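Local coordinates for protein nucleoside phosphorylase, putative (Trypanosoma brucei, PDB 3BJE) that acts as a homodimeric uridine phosphorylase, using phosphate to split uridine into uracil and ribose 1-phosphate, at residues 47-52 with 56-61; 86-91 with 341-346. All coordinates share one frame; numbering follows the deposited sequence.

In the fold
The two contacts share one hydrophobic layer, their centres about 10 Å apart, and strands 45-49 and 86-92 pair in parallel between them. The Ile47 N to Thr89 O and Ile47 O to Ile91 N distances, both 2.9 Å, are probable hydrogen bonds of this pairing. Side chains continue the layer: Ile47 CD1 packs at 3.6 Å on Leu343 CD2, and Tyr61 CB reaches Leu343 CD1 at 3.6 Å, so Leu343 of contact 2 touches both segments of contact 1. Contact 1 supplies Gly50 and Asp51 to the ribose 1-phosphate pocket, and the side chain of Val49 is about 12 Å from the bound uracil, whereas contact 2 is remote from the pocket and the calcium site.

Contact 1. Residues 47-52 with 56-61; sequences IFVGDP and DVISGY. With R1P (1-O-phosphono-alpha-D-ribofuranose), chain C.
Strand 45-49 leads into the phosphate end of the ribose 1-phosphate pocket, and just before it the side chains of Ile47 and Val49 meet Ile58 of the short helix 54-59. A single methyl of Ile58 makes both contacts. Its chain is extended, with CD1 anti to CA (chi2 174°), which carries CD1 away from the helix to the strand. There Ile58 CD1 lies 3.3 Å from Val49 CG1, tighter than an ordinary methyl contact, as the two side chains pass in opposite senses. Ile47 approaches more loosely, its CG2 branch 4.1 Å from Ile58 CD1. This turn from strand to helix carries the Gly-Asp-Pro-x-Arg motif of the nucleoside phosphorylase family, starting at Gly50 and ending at Arg54. Gly50 N donates a bent hydrogen bond of 2.9 Å to O2P of R1P (139° at the hydrogen), and its CA, bearing no side chain, sits only 3.3 Å from R1P O1P. Arg54 and Arg145 also bond R1P, as does Arg74 of the second subunit, which packs on Asp51 and Pro52. The carboxylate of Asp51 caps the backbone of Gly53, bracing the turn into the helix. Further along the chain, Tyr61 N bonds Ile58 O at 2.9 Å. Asp56, nearer the start of helix 54-59, forms a salt bridge with Arg77.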
ATOM      1  N   ILE A  47      11.868  10.599  10.467  1.00 17.82           N
ATOM      2  CA  ILE A  47      10.856   9.759  11.077  1.00 17.49           C
ATOM      3  C   ILE A  47       9.759   9.487  10.062  1.00 18.09           C
ATOM      4  O   ILE A  47       9.252  10.424   9.471  1.00 19.92           O
ATOM      5  CB  ILE A  47      10.218  10.416  12.294  1.00 21.34           C
ATOM      6  CG1 ILE A  47      11.266  10.676  13.358  1.00 24.34           C
ATOM      7  CG2 ILE A  47       9.133   9.500  12.864  1.00 20.14           C
ATOM      8  CD1 ILE A  47      10.743  11.426  14.558  1.00 27.68           C
ATOM      9  N   PHE A  48       9.426   8.208   9.864  1.00 18.27           N
ATOM     10  CA  PHE A  48       8.286   7.794   9.046  1.00 17.96           C
ATOM     11  C   PHE A  48       7.092   7.558   9.959  1.00 18.45           C
ATOM     12  O   PHE A  48       7.202   6.916  11.013  1.00 20.41           O
ATOM     13  CB  PHE A  48       8.557   6.474   8.335  1.00 17.21           C
ATOM     14  CG  PHE A  48       9.404   6.550   7.099  1.00 19.87           C
ATOM     15  CD1 PHE A  48       9.648   7.721   6.405  1.00 22.15           C
ATOM     16  CD2 PHE A  48       9.886   5.366   6.582  1.00 20.27           C
ATOM     17  CE1 PHE A  48      10.411   7.692   5.246  1.00 23.94           C
ATOM     18  CE2 PHE A  48      10.636   5.340   5.434  1.00 20.13           C
ATOM     19  CZ  PHE A  48      10.899   6.501   4.768  1.00 21.82           C
ATOM     20  N   VAL A  49       5.940   8.053   9.547  1.00 20.78           N
ATOM     21  CA  VAL A  49       4.678   7.701  10.187  1.00 19.11           C
ATOM     22  C   VAL A  49       3.727   7.252   9.104  1.00 19.91           C
ATOM     23  O   VAL A  49       3.828   7.684   7.989  1.00 18.77           O
ATOM     24  CB  VAL A  49       4.069   8.897  10.948  1.00 18.85           C
ATOM     25  CG1 VAL A  49       4.993   9.285  12.109  1.00 18.57           C
ATOM     26  CG2 VAL A  49       3.813  10.090  10.017  1.00 20.71           C
ATOM     27  N   GLY A  50       2.786   6.371   9.402  1.00 19.30           N
ATOM     28  CA  GLY A  50       1.856   5.963   8.362  1.00 19.93           C
ATOM     29  C   GLY A  50       0.763   6.997   8.149  1.00 18.27           C
ATOM     30  O   GLY A  50       0.394   7.323   7.010  1.00 23.12           O
ATOM     31  N   ASP A  51       0.218   7.478   9.251  1.00 19.36           N
ATOM     32  CA  ASP A  51      -0.935   8.351   9.262  1.00 18.12           C
ATOM     33  C   ASP A  51      -0.512   9.800   9.015  1.00 18.17           C
ATOM     34  O   ASP A  51       0.273  10.350   9.794  1.00 19.97           O
ATOM     35  CB  ASP A  51      -1.596   8.231  10.636  1.00 18.53           C
ATOM     36  CG  ASP A  51      -2.880   9.039  10.763  1.00 23.03           C
ATOM     37  OD1 ASP A  51      -3.254   9.791   9.836  1.00 21.86           O
ATOM     38  OD2 ASP A  51      -3.511   8.939  11.829  1.00 26.29           O
ATOM     39  N   PRO A  52      -0.982  10.423   7.916  1.00 17.86           N
ATOM     40  CA  PRO A  52      -0.640  11.828   7.697  1.00 16.94           C
ATOM     41  C   PRO A  52      -0.984  12.743   8.869  1.00 19.35           C
ATOM     42  O   PRO A  52      -0.297  13.733   9.082  1.00 21.21           O
ATOM     43  CB  PRO A  52      -1.447  12.213   6.439  1.00 20.08           C
ATOM     44  CG  PRO A  52      -2.395  11.124   6.215  1.00 22.84           C
ATOM     45  CD  PRO A  52      -1.813   9.890   6.818  1.00 18.93           C
ATOM     46  N   ASP A  56       1.711  16.501  12.058  1.00 22.46           N
ATOM     47  CA  ASP A  56       1.581  17.729  12.853  1.00 24.29           C
ATOM     48  C   ASP A  56       1.821  17.515  14.336  1.00 24.91           C
ATOM     49  O   ASP A  56       2.334  18.405  15.022  1.00 24.84           O
ATOM     50  CB  ASP A  56       0.212  18.359  12.633  1.00 27.69           C
ATOM     51  CG  ASP A  56       0.095  19.017  11.277  1.00 27.55           C
ATOM     52  OD1 ASP A  56       1.128  19.151  10.591  1.00 34.53           O
ATOM     53  OD2 ASP A  56      -1.017  19.417  10.908  1.00 38.29           O
ATOM     54  N   VAL A  57       1.473  16.334  14.831  1.00 24.37           N
ATOM     55  CA  VAL A  57       1.711  16.006  16.225  1.00 24.29           C
ATOM     56  C   VAL A  57       3.222  15.969  16.482  1.00 21.86           C
ATOM     57  O   VAL A  57       3.721  16.547  17.457  1.00 22.96           O
ATOM     58  CB  VAL A  57       1.059  14.659  16.638  1.00 25.23           C
ATOM     59  CG1 VAL A  57       1.160  14.484  18.148  1.00 26.35           C
ATOM     60  CG2 VAL A  57      -0.399  14.585  16.173  1.00 25.29           C
ATOM     61  N   ILE A  58       3.954  15.314  15.589  1.00 20.14           N
ATOM     62  CA  ILE A  58       5.398  15.200  15.709  1.00 20.73           C
ATOM     63  C   ILE A  58       6.093  16.553  15.513  1.00 21.05           C
ATOM     64  O   ILE A  58       6.979  16.910  16.274  1.00 20.95           O
ATOM     65  CB  ILE A  58       5.966  14.154  14.729  1.00 22.43           C
ATOM     66  CG1 ILE A  58       5.501  12.770  15.170  1.00 21.71           C
ATOM     67  CG2 ILE A  58       7.487  14.210  14.696  1.00 22.65           C
ATOM     68  CD1 ILE A  58       5.883  11.650  14.204  1.00 24.83           C
ATOM     69  N   SER A  59       5.696  17.311  14.507  1.00 20.85           N
ATOM     70  CA  SER A  59       6.419  18.559  14.211  1.00 21.32           C
ATOM     71  C   SER A  59       6.234  19.570  15.328  1.00 21.42           C
ATOM     72  O   SER A  59       7.060  20.471  15.490  1.00 21.50           O
ATOM     73  CB  SER A  59       6.009  19.159  12.868  1.00 22.70           C
ATOM     74  OG  SER A  59       4.686  19.629  12.893  1.00 23.16           O
ATOM     75  N   GLY A  60       5.170  19.409  16.107  1.00 21.76           N
ATOM     76  CA  GLY A  60       4.945  20.245  17.285  1.00 22.07           C
ATOM     77  C   GLY A  60       6.026  20.091  18.340  1.00 22.68           C
ATOM     78  O   GLY A  60       6.190  20.962  19.186  1.00 22.63           O
ATOM     79  N   TYR A  61       6.761  18.983  18.293  1.00 22.30           N
ATOM     80  CA  TYR A  61       7.874  18.731  19.213  1.00 21.71           C
ATOM     81  C   TYR A  61       9.207  19.259  18.692  1.00 20.65           C
ATOM     82  O   TYR A  61      10.195  19.248  19.416  1.00 20.08           O
ATOM     83  CB  TYR A  61       8.010  17.226  19.507  1.00 24.76           C
ATOM     84  CG  TYR A  61       6.896  16.689  20.364  1.00 27.74           C
ATOM     85  CD1 TYR A  61       5.721  16.237  19.796  1.00 26.88           C
ATOM     86  CD2 TYR A  61       7.014  16.647  21.752  1.00 32.92           C
ATOM     87  CE1 TYR A  61       4.682  15.751  20.573  1.00 31.02           C
ATOM     88  CE2 TYR A  61       5.979  16.157  22.548  1.00 33.49           C
ATOM     89  CZ  TYR A  61       4.815  15.708  21.949  1.00 31.88           C
ATOM     90  OH  TYR A  61       3.782  15.228  22.728  1.00 33.96           O
TER
HETATM   91  C5  R1P C 401      -3.106   0.240   9.522  1.00 22.94           C
HETATM   92  O5  R1P C 401      -4.157   0.689  10.390  1.00 20.82           O
HETATM   93  C4  R1P C 401      -1.912   1.174   9.601  1.00 21.45           C
HETATM   94  O4  R1P C 401      -1.516   1.410  10.964  1.00 28.06           O
HETATM   95  C1  R1P C 401      -0.160   0.999  11.175  1.00 27.13           C
HETATM   96  C2  R1P C 401       0.077  -0.035  10.061  1.00 24.34           C
HETATM   97  O2  R1P C 401       1.452  -0.382   9.775  1.00 19.17           O
HETATM   98  C3  R1P C 401      -0.693   0.601   8.900  1.00 21.59           C
HETATM   99  O3  R1P C 401       0.031   1.679   8.283  1.00 20.92           O
HETATM  100  O1  R1P C 401       0.795   2.112  11.200  1.00 24.69           O
HETATM  101  P   R1P C 401       0.499   3.701  11.189  1.00 24.37           P
HETATM  102  O1P R1P C 401      -0.140   3.838   9.800  1.00 24.46           O
HETATM  103  O2P R1P C 401       1.879   4.328  11.294  1.00 25.15           O
HETATM  104  O3P R1P C 401      -0.455   4.051  12.285  1.00 25.49           O

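Contact 2. Residues 86-91 with 341-346; sequences TPVTVI and IILEAL
Val88 of strand 86-92 faces Leu346 of helix 329-348, their CA atoms 8.3 Å apart, the nearest pair of CA atoms between the two segments. The contact is wholly apolar and centres on the Val88 side chain, which is modelled in two conformations; the distances given apply to one of them. In this conformation the CG1 branch of Val88 is anti to the backbone N and meets Leu346 CD2 tip to tip at 3.5 Å, a snug fit. The CG2 branch adds a looser contact, 4.1 Å from Leu346 CD2. On the leucine, a chi1 of -174° and a chi2 of 60° leave CD2 at the end of an extended chain, aimed at the strand. Leu343, one turn earlier in the helix, arrives at an angle: its CB does not face the strand, yet CD2 comes to 4.2 Å from Val88 CG1. Leu346 also touches strand 142-151, as does Ile342, whereas Ile341 and Ala345 pack on helix 213-228. The arrangement is that of the nucleoside phosphorylase alpha/beta fold, in which the C-terminal helix packs on neighbouring strands, here 45-49, 86-92 and 142-151.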
ATOM      1  N   THR A  86      19.368  19.538  16.091  1.00 16.52           N
ATOM      2  CA  THR A  86      19.691  18.626  14.995  1.00 17.54           C
ATOM      3  C   THR A  86      18.556  18.593  13.965  1.00 17.97           C
ATOM      4  O   THR A  86      17.393  18.449  14.339  1.00 18.62           O
ATOM      5  CB  THR A  86      19.905  17.209  15.536  1.00 17.19           C
ATOM      6  OG1 THR A  86      21.042  17.224  16.421  1.00 18.88           O
ATOM      7  CG2 THR A  86      20.128  16.196  14.399  1.00 16.93           C
ATOM      8  N   PRO A  87      18.882  18.743  12.669  1.00 17.81           N
ATOM      9  CA  PRO A  87      17.833  18.651  11.654  1.00 17.85           C
ATOM     10  C   PRO A  87      17.118  17.319  11.651  1.00 16.36           C
ATOM     11  O   PRO A  87      17.752  16.254  11.713  1.00 18.43           O
ATOM     12  CB  PRO A  87      18.599  18.830  10.345  1.00 18.18           C
ATOM     13  CG  PRO A  87      19.790  19.643  10.738  1.00 19.11           C
ATOM     14  CD  PRO A  87      20.183  19.056  12.057  1.00 18.51           C
ATOM     15  N   VAL A  88      15.797  17.403  11.572  1.00 16.90           N
ATOM     16  CA  VAL A  88      14.951  16.215  11.454  0.50 17.91           C
ATOM     17  C   VAL A  88      13.808  16.512  10.487  1.00 18.32           C
ATOM     18  O   VAL A  88      13.322  17.648  10.407  1.00 17.91           O
ATOM     19  CB  VAL A  88      14.388  15.764  12.821  0.50 18.68           C
ATOM     20  CG1 VAL A  88      13.456  14.538  12.653  0.50 18.82           C
ATOM     21  CG2 VAL A  88      15.518  15.441  13.793  0.50 18.86           C
ATOM     22  N   THR A  89      13.417  15.490   9.734  1.00 16.76           N
ATOM     23  CA  THR A  89      12.246  15.558   8.847  1.00 16.63           C
ATOM     24  C   THR A  89      11.265  14.453   9.262  1.00 16.34           C
ATOM     25  O   THR A  89      11.677  13.319   9.488  1.00 17.60           O
ATOM     26  CB  THR A  89      12.629  15.334   7.360  1.00 17.56           C
ATOM     27  OG1 THR A  89      13.533  16.356   6.944  1.00 17.50           O
ATOM     28  CG2 THR A  89      11.392  15.354   6.436  1.00 16.95           C
ATOM     29  N   VAL A  90       9.986  14.808   9.397  1.00 17.75           N
ATOM     30  CA  VAL A  90       8.929  13.792   9.605  1.00 17.67           C
ATOM     31  C   VAL A  90       8.180  13.685   8.278  1.00 14.82           C
ATOM     32  O   VAL A  90       7.874  14.713   7.663  1.00 16.35           O
ATOM     33  CB  VAL A  90       7.975  14.111  10.794  1.00 17.87           C
ATOM     34  CG1 VAL A  90       7.346  15.496  10.685  1.00 19.13           C
ATOM     35  CG2 VAL A  90       6.895  13.010  10.937  1.00 16.38           C
ATOM     36  N   ILE A  91       7.956  12.443   7.833  1.00 16.12           N
ATOM     37  CA  ILE A  91       7.267  12.130   6.589  1.00 16.18           C
ATOM     38  C   ILE A  91       6.165  11.110   6.862  1.00 16.76           C
ATOM     39  O   ILE A  91       6.430  10.072   7.502  1.00 15.48           O
ATOM     40  CB  ILE A  91       8.218  11.502   5.536  1.00 17.27           C
ATOM     41  CG1 ILE A  91       9.322  12.491   5.166  1.00 18.78           C
ATOM     42  CG2 ILE A  91       7.442  11.060   4.298  1.00 16.84           C
ATOM     43  CD1 ILE A  91      10.403  11.912   4.256  1.00 18.85           C
ATOM     44  N   ILE A 341      10.578   9.910  22.747  1.00 23.29           N
ATOM     45  CA  ILE A 341      11.562   8.835  22.775  1.00 23.76           C
ATOM     46  C   ILE A 341      12.227   8.651  21.399  1.00 21.86           C
ATOM     47  O   ILE A 341      13.447   8.492  21.316  1.00 24.33           O
ATOM     48  CB  ILE A 341      10.906   7.503  23.242  1.00 24.28           C
ATOM     49  CG1 ILE A 341      10.663   7.539  24.753  1.00 23.48           C
ATOM     50  CG2 ILE A 341      11.745   6.294  22.843  1.00 21.52           C
ATOM     51  CD1 ILE A 341       9.675   6.499  25.251  1.00 22.16           C
ATOM     52  N   ILE A 342      11.424   8.636  20.337  1.00 20.56           N
ATOM     53  CA  ILE A 342      11.968   8.434  18.985  1.00 22.26           C
ATOM     54  C   ILE A 342      12.787   9.635  18.493  1.00 23.37           C
ATOM     55  O   ILE A 342      13.803   9.451  17.827  1.00 22.69           O
ATOM     56  CB  ILE A 342      10.863   8.051  17.973  1.00 22.41           C
ATOM     57  CG1 ILE A 342      10.270   6.689  18.348  1.00 23.35           C
ATOM     58  CG2 ILE A 342      11.430   7.996  16.553  1.00 22.77           C
ATOM     59  CD1 ILE A 342      11.295   5.577  18.340  1.00 23.75           C
ATOM     60  N   LEU A 343      12.365  10.854  18.827  1.00 22.55           N
ATOM     61  CA  LEU A 343      13.160  12.039  18.481  1.00 23.01           C
ATOM     62  C   LEU A 343      14.512  11.970  19.186  1.00 22.65           C
ATOM     63  O   LEU A 343      15.563  12.235  18.582  1.00 23.61           O
ATOM     64  CB  LEU A 343      12.409  13.325  18.828  1.00 22.18           C
ATOM     65  CG  LEU A 343      11.297  13.702  17.833  1.00 23.49           C
ATOM     66  CD1 LEU A 343      10.337  14.757  18.401  1.00 23.93           C
ATOM     67  CD2 LEU A 343      11.879  14.174  16.499  1.00 25.85           C
ATOM     68  N   GLU A 344      14.492  11.602  20.467  1.00 21.99           N
ATOM     69  CA  GLU A 344      15.726  11.452  21.224  1.00 22.56           C
ATOM     70  C   GLU A 344      16.626  10.403  20.585  1.00 21.77           C
ATOM     71  O   GLU A 344      17.826  10.617  20.436  1.00 22.30           O
ATOM     72  CB  GLU A 344      15.446  11.078  22.674  1.00 25.09           C
ATOM     73  CG  GLU A 344      14.819  12.210  23.483  1.00 25.38           C
ATOM     74  CD  GLU A 344      15.794  13.315  23.864  1.00 28.79           C
ATOM     75  OE1 GLU A 344      16.997  13.032  24.044  1.00 32.55           O
ATOM     76  OE2 GLU A 344      15.335  14.466  23.997  1.00 29.23           O
ATOM     77  N   ALA A 345      16.047   9.265  20.216  1.00 23.20           N
ATOM     78  CA  ALA A 345      16.833   8.172  19.656  1.00 21.31           C
ATOM     79  C   ALA A 345      17.427   8.580  18.322  1.00 22.96           C
ATOM     80  O   ALA A 345      18.577   8.270  18.023  1.00 21.53           O
ATOM     81  CB  ALA A 345      15.964   6.892  19.499  1.00 22.65           C
ATOM     82  N   LEU A 346      16.631   9.302  17.543  1.00 22.46           N
ATOM     83  CA  LEU A 346      16.999   9.683  16.198  1.00 21.63           C
ATOM     84  C   LEU A 346      18.200  10.634  16.197  1.00 22.71           C
ATOM     85  O   LEU A 346      19.149  10.429  15.447  1.00 21.82           O
ATOM     86  CB  LEU A 346      15.802  10.340  15.512  1.00 22.49           C
ATOM     87  CG  LEU A 346      15.996  10.673  14.035  1.00 24.04           C
ATOM     88  CD1 LEU A 346      16.287   9.411  13.208  1.00 21.34           C
ATOM     89  CD2 LEU A 346      14.778  11.413  13.460  1.00 23.42           C
TER